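Local coordinates for protein threonine synthase (Brucella melitensis bv. 1, PDB 4F4F) that probably catalyses the pyridoxal-phosphate-dependent conversion of O-phospho-L-homoserine and water to L-threonine and phosphate, the last step of threonine biosynthesis, at residues 264-269 with 321-326; 270-275 with 360-365; 27-30 with 34-37. All blocks are in the same frame, centred on the assembly; numbering follows the deposited sequence.

Contact 1. Residues 264-269 with 321-326. With PLP (pyridoxal-5'-phosphate), chain C.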
loop_
_atom_site.group_PDB
_atom_site.type_symbol
_atom_site.label_atom_id
_atom_site.label_comp_id
_atom_site.label_asym_id
_atom_site.label_seq_id
_atom_site.Cartn_x
_atom_site.Cartn_y
_atom_site.Cartn_z
ATOM N N ASP A 264 -4.811 -0.563 1.550
ATOM C CA ASP A 264 -5.189 0.833 1.802
ATOM C C ASP A 264 -6.559 0.966 2.452
ATOM O O ASP A 264 -6.702 1.466 3.584
ATOM C CB ASP A 264 -5.092 1.702 0.513
ATOM C CG ASP A 264 -5.706 1.075 -0.777
ATOM O OD1 ASP A 264 -6.618 0.119 -0.787
ATOM O OD2 ASP A 264 -5.267 1.640 -1.865
ATOM N N ILE A 265 -7.574 0.470 1.762
ATOM C CA ILE A 265 -8.917 0.543 2.294
ATOM C C ILE A 265 -9.077 -0.333 3.539
ATOM O O ILE A 265 -9.859 0.022 4.438
ATOM C CB ILE A 265 -9.997 0.243 1.219
ATOM C CG1 ILE A 265 -11.321 0.877 1.650
ATOM C CG2 ILE A 265 -10.096 -1.256 0.937
ATOM C CD1 ILE A 265 -12.477 0.695 0.656
ATOM N N PHE A 266 -8.345 -1.439 3.616
ATOM C CA PHE A 266 -8.407 -2.245 4.847
ATOM C C PHE A 266 -7.927 -1.422 6.051
ATOM O O PHE A 266 -8.480 -1.548 7.120
ATOM C CB PHE A 266 -7.702 -3.616 4.750
ATOM C CG PHE A 266 -8.004 -4.499 5.939
ATOM C CD1 PHE A 266 -9.155 -5.236 5.980
ATOM C CD2 PHE A 266 -7.147 -4.512 7.059
ATOM C CE1 PHE A 266 -9.489 -6.003 7.122
ATOM C CE2 PHE A 266 -7.454 -5.267 8.186
ATOM C CZ PHE A 266 -8.633 -6.011 8.216
ATOM N N ALA A 267 -6.932 -0.561 5.867
ATOM C CA ALA A 267 -6.468 0.360 6.916
ATOM C C ALA A 267 -7.538 1.335 7.375
ATOM O O ALA A 267 -7.610 1.659 8.581
ATOM C CB ALA A 267 -5.204 1.128 6.483
ATOM N N GLY A 268 -8.397 1.750 6.451
ATOM C CA GLY A 268 -9.568 2.570 6.774
ATOM C C GLY A 268 -10.569 1.784 7.596
ATOM O O GLY A 268 -11.128 2.295 8.569
ATOM N N TYR A 269 -10.757 0.522 7.233
ATOM C CA TYR A 269 -11.579 -0.381 8.035
ATOM C C TYR A 269 -11.026 -0.492 9.465
ATOM O O TYR A 269 -11.804 -0.484 10.453
ATOM C CB TYR A 269 -11.722 -1.736 7.343
ATOM C CG TYR A 269 -12.411 -2.787 8.163
ATOM C CD1 TYR A 269 -13.796 -2.881 8.201
ATOM C CD2 TYR A 269 -11.686 -3.690 8.891
ATOM C CE1 TYR A 269 -14.421 -3.837 8.969
ATOM C CE2 TYR A 269 -12.315 -4.672 9.643
ATOM C CZ TYR A 269 -13.676 -4.731 9.675
ATOM O OH TYR A 269 -14.271 -5.678 10.482
ATOM N N PHE A 321 -7.684 -8.780 0.460
ATOM C CA PHE A 321 -9.146 -9.004 0.633
ATOM C C PHE A 321 -9.430 -10.091 1.685
ATOM O O PHE A 321 -10.403 -10.006 2.432
ATOM C CB PHE A 321 -9.775 -9.369 -0.705
ATOM C CG PHE A 321 -11.277 -9.426 -0.687
ATOM C CD1 PHE A 321 -12.028 -8.332 -0.308
ATOM C CD2 PHE A 321 -11.929 -10.571 -1.097
ATOM C CE1 PHE A 321 -13.421 -8.387 -0.318
ATOM C CE2 PHE A 321 -13.305 -10.637 -1.084
ATOM C CZ PHE A 321 -14.053 -9.543 -0.708
ATOM N N GLU A 322 -8.543 -11.075 1.759
ATOM C CA GLU A 322 -8.604 -12.139 2.763
ATOM C C GLU A 322 -8.694 -11.615 4.185
ATOM O O GLU A 322 -9.363 -12.241 5.005
ATOM C CB GLU A 322 -7.403 -13.112 2.619
ATOM C CG GLU A 322 -7.343 -14.209 3.682
ATOM C CD GLU A 322 -6.228 -15.220 3.462
ATOM O OE1 GLU A 322 -5.620 -15.241 2.366
ATOM O OE2 GLU A 322 -5.996 -16.010 4.383
ATOM N N ARG A 323 -8.065 -10.473 4.481
ATOM C CA ARG A 323 -8.164 -9.917 5.818
ATOM C C ARG A 323 -9.616 -9.509 6.085
ATOM O O ARG A 323 -10.171 -9.805 7.172
ATOM C CB ARG A 323 -7.193 -8.756 6.029
ATOM C CG ARG A 323 -5.779 -9.184 6.290
ATOM C CD ARG A 323 -4.829 -7.991 6.405
ATOM N NE ARG A 323 -3.594 -8.340 7.112
ATOM C CZ ARG A 323 -2.412 -8.547 6.541
ATOM N NH1 ARG A 323 -2.224 -8.441 5.227
ATOM N NH2 ARG A 323 -1.372 -8.877 7.276
ATOM N N LEU A 324 -10.268 -8.896 5.100
ATOM C CA LEU A 324 -11.670 -8.542 5.313
ATOM C C LEU A 324 -12.553 -9.784 5.376
ATOM O O LEU A 324 -13.505 -9.830 6.185
ATOM C CB LEU A 324 -12.203 -7.560 4.268
ATOM C CG LEU A 324 -13.708 -7.193 4.345
ATOM C CD1 LEU A 324 -14.066 -6.568 5.694
ATOM C CD2 LEU A 324 -14.085 -6.269 3.209
ATOM N N LEU A 325 -12.290 -10.769 4.512
ATOM C CA LEU A 325 -13.047 -12.012 4.567
ATOM C C LEU A 325 -13.055 -12.606 5.982
ATOM O O LEU A 325 -14.073 -13.079 6.462
ATOM C CB LEU A 325 -12.484 -13.050 3.583
ATOM C CG LEU A 325 -12.758 -12.807 2.106
ATOM C CD1 LEU A 325 -12.053 -13.841 1.211
ATOM C CD2 LEU A 325 -14.262 -12.821 1.822
ATOM N N PHE A 326 -11.892 -12.633 6.619
ATOM C CA PHE A 326 -11.743 -13.184 7.978
ATOM C C PHE A 326 -12.654 -12.425 8.933
ATOM O O PHE A 326 -13.424 -13.043 9.673
ATOM C CB PHE A 326 -10.275 -13.063 8.418
ATOM C CG PHE A 326 -9.935 -13.696 9.734
ATOM C CD1 PHE A 326 -10.146 -15.043 9.957
ATOM C CD2 PHE A 326 -9.322 -12.947 10.744
ATOM C CE1 PHE A 326 -9.765 -15.634 11.170
ATOM C CE2 PHE A 326 -8.934 -13.524 11.938
ATOM C CZ PHE A 326 -9.163 -14.871 12.158
HETATM N N1 PLP C . -3.108 3.678 -6.592
HETATM C C2 PLP C . -1.730 3.757 -6.735
HETATM C C2A PLP C . -1.013 4.938 -7.352
HETATM C C3 PLP C . -0.883 2.635 -6.237
HETATM O O3 PLP C . 0.489 2.714 -6.369
HETATM C C4 PLP C . -1.600 1.457 -5.627
HETATM C C4A PLP C . -0.875 0.270 -5.078
HETATM C C5 PLP C . -3.079 1.483 -5.514
HETATM C C6 PLP C . -3.751 2.627 -6.007
HETATM C C5A PLP C . -3.806 0.301 -4.839
HETATM O O4P PLP C . -3.474 0.121 -3.400
HETATM P P PLP C . -3.902 -1.162 -2.463
HETATM O O1P PLP C . -5.400 -1.326 -2.667
HETATM O O2P PLP C . -3.079 -2.304 -3.024
HETATM O O3P PLP C . -3.529 -0.850 -1.029
#

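Contact 2. Residues 270-275 with 360-365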
loop_
_atom_site.group_PDB
_atom_site.type_symbol
_atom_site.label_atom_id
_atom_site.label_comp_id
_atom_site.label_asym_id
_atom_site.label_seq_id
_atom_site.Cartn_x
_atom_site.Cartn_y
_atom_site.Cartn_z
ATOM N N VAL A 270 -9.718 -0.578 9.589
ATOM C CA VAL A 270 -9.078 -0.712 10.870
ATOM C C VAL A 270 -9.346 0.550 11.678
ATOM O O VAL A 270 -9.693 0.483 12.862
ATOM C CB VAL A 270 -7.550 -0.985 10.769
ATOM C CG1 VAL A 270 -6.894 -0.907 12.186
ATOM C CG2 VAL A 270 -7.311 -2.354 10.155
ATOM N N ALA A 271 -9.189 1.713 11.052
ATOM C CA ALA A 271 -9.501 2.960 11.729
ATOM C C ALA A 271 -10.917 2.978 12.293
ATOM O O ALA A 271 -11.144 3.357 13.434
ATOM C CB ALA A 271 -9.288 4.135 10.806
ATOM N N LYS A 272 -11.865 2.567 11.473
ATOM C CA LYS A 272 -13.238 2.429 11.897
ATOM C C LYS A 272 -13.369 1.457 13.075
ATOM O O LYS A 272 -14.051 1.766 14.053
ATOM C CB LYS A 272 -14.105 1.960 10.732
ATOM C CG LYS A 272 -15.603 1.880 11.018
ATOM C CD LYS A 272 -16.419 1.507 9.775
ATOM C CE LYS A 272 -17.909 1.699 10.009
ATOM N NZ LYS A 272 -18.770 0.913 9.061
ATOM N N ARG A 273 -12.757 0.291 12.977
ATOM C CA ARG A 273 -12.769 -0.654 14.109
ATOM C C ARG A 273 -12.199 -0.040 15.395
ATOM O O ARG A 273 -12.635 -0.389 16.498
ATOM C CB ARG A 273 -12.015 -1.936 13.749
ATOM C CG ARG A 273 -12.732 -2.839 12.750
ATOM C CD ARG A 273 -14.015 -3.436 13.324
ATOM N NE ARG A 273 -13.752 -4.270 14.500
ATOM C CZ ARG A 273 -13.424 -5.556 14.475
ATOM N NH1 ARG A 273 -13.365 -6.228 13.336
ATOM N NH2 ARG A 273 -13.185 -6.191 15.607
ATOM N N MET A 274 -11.214 0.847 15.259
ATOM C CA MET A 274 -10.616 1.490 16.423
ATOM C C MET A 274 -11.515 2.577 17.046
ATOM O O MET A 274 -11.241 3.014 18.149
ATOM C CB MET A 274 -9.270 2.105 16.089
ATOM C CG MET A 274 -8.219 1.096 15.666
ATOM S SD MET A 274 -6.790 1.920 14.965
ATOM C CE MET A 274 -6.130 2.689 16.458
ATOM N N GLY A 275 -12.566 2.998 16.331
ATOM C CA GLY A 275 -13.533 3.984 16.843
ATOM C C GLY A 275 -13.674 5.244 16.012
ATOM O O GLY A 275 -14.469 6.087 16.334
ATOM N N ARG A 360 -21.271 -5.823 2.824
ATOM C CA ARG A 360 -22.080 -4.787 2.176
ATOM C C ARG A 360 -22.579 -3.704 3.139
ATOM O O ARG A 360 -22.890 -2.574 2.706
ATOM C CB ARG A 360 -23.251 -5.409 1.455
ATOM C CG ARG A 360 -22.866 -6.209 0.236
ATOM C CD ARG A 360 -24.068 -7.042 -0.195
ATOM N NE ARG A 360 -23.891 -7.572 -1.541
ATOM C CZ ARG A 360 -24.624 -8.533 -2.079
ATOM N NH1 ARG A 360 -25.598 -9.109 -1.393
ATOM N NH2 ARG A 360 -24.352 -8.941 -3.316
ATOM N N SER A 361 -22.659 -4.052 4.423
ATOM C CA SER A 361 -23.091 -3.113 5.429
ATOM C C SER A 361 -22.066 -2.021 5.683
ATOM O O SER A 361 -22.420 -0.968 6.214
ATOM C CB SER A 361 -23.439 -3.820 6.751
ATOM O OG SER A 361 -22.292 -4.118 7.482
ATOM N N GLU A 362 -20.796 -2.271 5.338
ATOM C CA GLU A 362 -19.750 -1.297 5.581
ATOM C C GLU A 362 -18.993 -0.802 4.339
ATOM O O GLU A 362 -18.317 0.242 4.410
ATOM C CB GLU A 362 -18.752 -1.890 6.583
ATOM C CG GLU A 362 -19.420 -2.364 7.881
ATOM C CD GLU A 362 -18.367 -2.596 8.947
ATOM O OE1 GLU A 362 -18.077 -3.748 9.253
ATOM O OE2 GLU A 362 -17.781 -1.610 9.418
ATOM N N PHE A 363 -19.124 -1.514 3.223
ATOM C CA PHE A 363 -18.376 -1.230 1.998
ATOM C C PHE A 363 -19.334 -1.136 0.823
ATOM O O PHE A 363 -20.361 -1.817 0.806
ATOM C CB PHE A 363 -17.352 -2.347 1.664
ATOM C CG PHE A 363 -16.235 -2.487 2.655
ATOM C CD1 PHE A 363 -16.408 -3.244 3.806
ATOM C CD2 PHE A 363 -15.016 -1.869 2.435
ATOM C CE1 PHE A 363 -15.405 -3.354 4.737
ATOM C CE2 PHE A 363 -13.975 -2.003 3.349
ATOM C CZ PHE A 363 -14.175 -2.736 4.495
ATOM N N SER A 364 -19.009 -0.284 -0.141
ATOM C CA SER A 364 -19.538 -0.415 -1.491
ATOM C C SER A 364 -18.397 -0.255 -2.502
ATOM O O SER A 364 -17.250 -0.070 -2.126
ATOM C CB SER A 364 -20.699 0.537 -1.751
ATOM O OG SER A 364 -20.347 1.816 -1.430
ATOM N N ALA A 365 -18.719 -0.406 -3.773
ATOM C CA ALA A 365 -17.719 -0.525 -4.815
ATOM C C ALA A 365 -18.219 0.019 -6.116
ATOM O O ALA A 365 -19.414 -0.102 -6.437
ATOM C CB ALA A 365 -17.341 -1.980 -5.004
HETATM O O HOH W 1 -18.279 1.892 6.533
#

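Contact 3. Residues 27-30 with 34-37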
loop_
_atom_site.group_PDB
_atom_site.type_symbol
_atom_site.label_atom_id
_atom_site.label_comp_id
_atom_site.label_asym_id
_atom_site.label_seq_id
_atom_site.Cartn_x
_atom_site.Cartn_y
_atom_site.Cartn_z
ATOM N N GLY A 27 6.080 -11.828 8.044
ATOM C CA GLY A 27 5.341 -11.549 6.798
ATOM C C GLY A 27 4.077 -12.432 6.690
ATOM O O GLY A 27 3.165 -12.316 7.526
ATOM N N LEU A 28 4.009 -13.296 5.667
ATOM C CA LEU A 28 2.933 -14.312 5.504
ATOM C C LEU A 28 2.967 -15.451 6.540
ATOM O O LEU A 28 4.025 -16.011 6.767
ATOM C CB LEU A 28 3.094 -14.993 4.171
ATOM C CG LEU A 28 1.960 -15.950 3.766
ATOM C CD1 LEU A 28 0.786 -15.193 3.120
ATOM C CD2 LEU A 28 2.484 -16.974 2.792
ATOM N N ALA A 29 1.817 -15.848 7.107
ATOM C CA ALA A 29 1.837 -16.818 8.193
ATOM C C ALA A 29 2.182 -18.260 7.723
ATOM O O ALA A 29 1.970 -18.626 6.576
ATOM C CB ALA A 29 0.523 -16.791 9.003
ATOM N N ARG A 30 2.716 -19.051 8.648
ATOM C CA ARG A 30 3.026 -20.508 8.469
ATOM C C ARG A 30 1.894 -21.312 7.832
ATOM O O ARG A 30 2.142 -22.299 7.114
ATOM C CB ARG A 30 3.352 -21.134 9.840
ATOM C CG ARG A 30 3.869 -22.575 9.787
ATOM C CD ARG A 30 4.286 -23.074 11.176
ATOM N NE ARG A 30 4.862 -24.412 11.167
ATOM C CZ ARG A 30 4.183 -25.555 11.057
ATOM N NH1 ARG A 30 2.873 -25.588 10.887
ATOM N NH2 ARG A 30 4.839 -26.695 11.077
ATOM N N LEU A 34 -2.745 -14.514 6.622
ATOM C CA LEU A 34 -2.260 -13.180 6.825
ATOM C C LEU A 34 -2.465 -12.802 8.281
ATOM O O LEU A 34 -3.481 -13.151 8.885
ATOM C CB LEU A 34 -3.010 -12.208 5.925
ATOM C CG LEU A 34 -2.955 -12.507 4.418
ATOM C CD1 LEU A 34 -3.869 -11.533 3.667
ATOM C CD2 LEU A 34 -1.528 -12.416 3.953
ATOM N N TYR A 35 -1.493 -12.085 8.836
ATOM C CA TYR A 35 -1.590 -11.653 10.235
ATOM C C TYR A 35 -2.477 -10.429 10.468
ATOM O O TYR A 35 -2.435 -9.462 9.715
ATOM C CB TYR A 35 -0.182 -11.444 10.826
ATOM C CG TYR A 35 0.420 -12.738 11.283
ATOM C CD1 TYR A 35 -0.095 -13.383 12.386
ATOM C CD2 TYR A 35 1.493 -13.327 10.625
ATOM C CE1 TYR A 35 0.401 -14.576 12.827
ATOM C CE2 TYR A 35 2.036 -14.530 11.077
ATOM C CZ TYR A 35 1.497 -15.147 12.197
ATOM O OH TYR A 35 1.985 -16.359 12.702
ATOM N N LEU A 36 -3.271 -10.499 11.536
ATOM C CA LEU A 36 -4.114 -9.400 11.985
ATOM C C LEU A 36 -4.052 -9.283 13.495
ATOM O O LEU A 36 -3.804 -10.267 14.177
ATOM C CB LEU A 36 -5.573 -9.628 11.605
ATOM C CG LEU A 36 -5.989 -9.431 10.163
ATOM C CD1 LEU A 36 -7.418 -10.004 9.962
ATOM C CD2 LEU A 36 -5.902 -7.954 9.785
ATOM N N PRO A 37 -4.295 -8.069 14.031
ATOM C CA PRO A 37 -4.345 -7.930 15.461
ATOM C C PRO A 37 -5.371 -8.829 16.107
ATOM O O PRO A 37 -6.440 -8.995 15.576
ATOM C CB PRO A 37 -4.704 -6.457 15.700
ATOM C CG PRO A 37 -4.669 -5.809 14.424
ATOM C CD PRO A 37 -4.414 -6.779 13.329
HETATM O O HOH W 2 0.678 -11.326 7.139
HETATM O O HOH W 3 3.601 -17.958 11.146
#

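Contact 1. Residues 264-269 with 321-326
Phe266 and Tyr269 of helix 263-274 lean on Arg323 and Leu324 of helix 321-328, in a fold-type II PLP enzyme whose phosphate-binding loop runs into the start of helix 263-274. The helix segments run roughly parallel, their axes 10.0 Å apart at an angle of 30°, a spacing bridged by the two aromatic side chains.

The CH-pi contact is made by Arg323. Its CB stands 3.8 Å from the centroid of the Phe266 ring, 15° off the ring normal, which puts the methylene over the face. From there the chain runs extended from CG to NE, crossing Phe266 at about a right angle, and the guanidinium turns to the Ile227 carbonyl and to Tyr35 O of strand 35-37.

Apolar packing completes the interface. Phe266 CD1 lies 4.2 Å from Leu324 CB, and Leu324 CD1 sits over one face of Tyr269, toward the rim, 4.3 Å from CE1. With CG anti to the backbone N in both aromatics, the rings reach out from one side of the helix.

At the N-terminal end of helix 263-274 the polar contacts include the cofactor. Asp264 N donates to PLP O3P over 2.9 Å at 152°, and backbone N-H groups of Gly260, Asn261 and Phe262 also bond PLP, consistent with a phosphate-binding loop. The helix dipole would probably favour the phosphate's negative charge. Ile265 N holds Asp264 OD1 on its anti side, at 2.7 Å.

Contact 2. Residues 270-275 with 360-365
Lys272 reaches from the last turn of helix 263-274 to Glu362, in the region between helix 353-362 and strand 363-367. The backbones stay well apart, with the CA atoms of Lys272 and Glu362 separated by 9.8 Å, so the contact is carried by two long side chains.

From CB the lysine heads toward the other segment. Its CG is anti to the backbone N (chi1 -175°), and every later torsion is also close to fully extended, so the whole length of the chain is spent on crossing the gap, while the same side chain touches Ile278 on strand 278-285. The meeting with Glu362 starts at CD, which lies 3.4 Å from Glu362 OE2, and CE comes equally near to that oxygen. NZ then closes a salt bridge: it donates to Glu362 OE2 over 2.7 Å, using the anti lone pair, the one turned away from OE1. Lys272 NZ also stands 3.5 Å from Glu362 CG, so it rests alongside the glutamate chain as well as against its carboxylate. A second donation from NZ goes to water 1, at 2.8 Å, and this water passes a hydrogen bond of 2.7 Å to the backbone O of Glu362.

The helix ends just beyond, at Gly275, where positive phi together with two hydrogen bonds back into the last turn, one of them from Gly275 N to Lys272 O, makes a Schellman motif. Helix 263-274 is the helix of a beta-alpha-beta crossover between strands 253-258 and 278-285, and strand 363-367 lies next to the latter at the edge of the mixed sheet.

One ammonium therefore holds Glu362 twice, directly at OE2 and through water 1 at its backbone O, at a partly exposed surface where solvent would probably temper the charge attraction.

Contact 3. Residues 27-30 with 34-37
The Tyr35 ring is approached by Gly27 at its edge and by Ala29 obliquely. Gly27 O lies near the ring plane, 3.7 Å from Tyr35 CD2, and water 3 sits in plane at the hydroxyl end. The Ala29 methyl comes in neither squarely over a face nor along the edge, with CB 3.4 Å from Tyr35 CE2. Beyond the two segments, the side chains of Ala15, Leu18 and Tyr8 also touch the Tyr35 side chain.

A second apolar touch joins Leu28 and Leu34, whose methyls CD1 and CD2, respectively, meet at 3.7 Å. Both CB atoms are directed away from the opposite segment; in Leu28 the CG is anti to the backbone N (chi1 -173°), and the branch ends return to the partner from there.

Polar groups across the contact are joined by water. Tyr35 N donates to water 2 over 2.9 Å, and Gly27 O lies 2.7 Å from the same water, although competing acceptors leave that second link less certain. Water 3 accepts from Arg30 N at 2.9 Å and donates to Tyr35 OH at 2.8 Å; the hydroxyl is also hydrogen-bonded to Pro16 O. The phenol end is thus held by two partners, one through solvent.

Gly27 leaves helix 20-26 with a positive phi of 71°, and the loop turns so that the CA atoms of Leu28 and Leu34 come within 5.5 Å. The result, in the N-terminal region of threonine synthase, is a loop, bridged by two waters, that leads from helix 20-26 into strand 35-37, which pairs with strand 8-10 in a small two-stranded antiparallel sheet.

Contact 1 is the hub. It shares helix 263-274 with contact 2, and the two touch through Leu324 CD2 and Phe363 CE1 at 3.5 Å and through Tyr269 CE1 and Glu362 OE1 at 3.7 Å. Toward contact 3 it is joined by a hydrogen bond of 2.7 Å from Arg323 NH2 to Tyr35 O, with Phe266 CE2 packed 3.5 Å from Leu36 CD2. Contacts 2 and 3 do not touch; their nearest atoms are about 6 Å apart. Contact 1 alone holds a residue of the PLP pocket, Asp264, whereas the nearest atoms of the Leu34 side chain and PLP are about 11 Å apart.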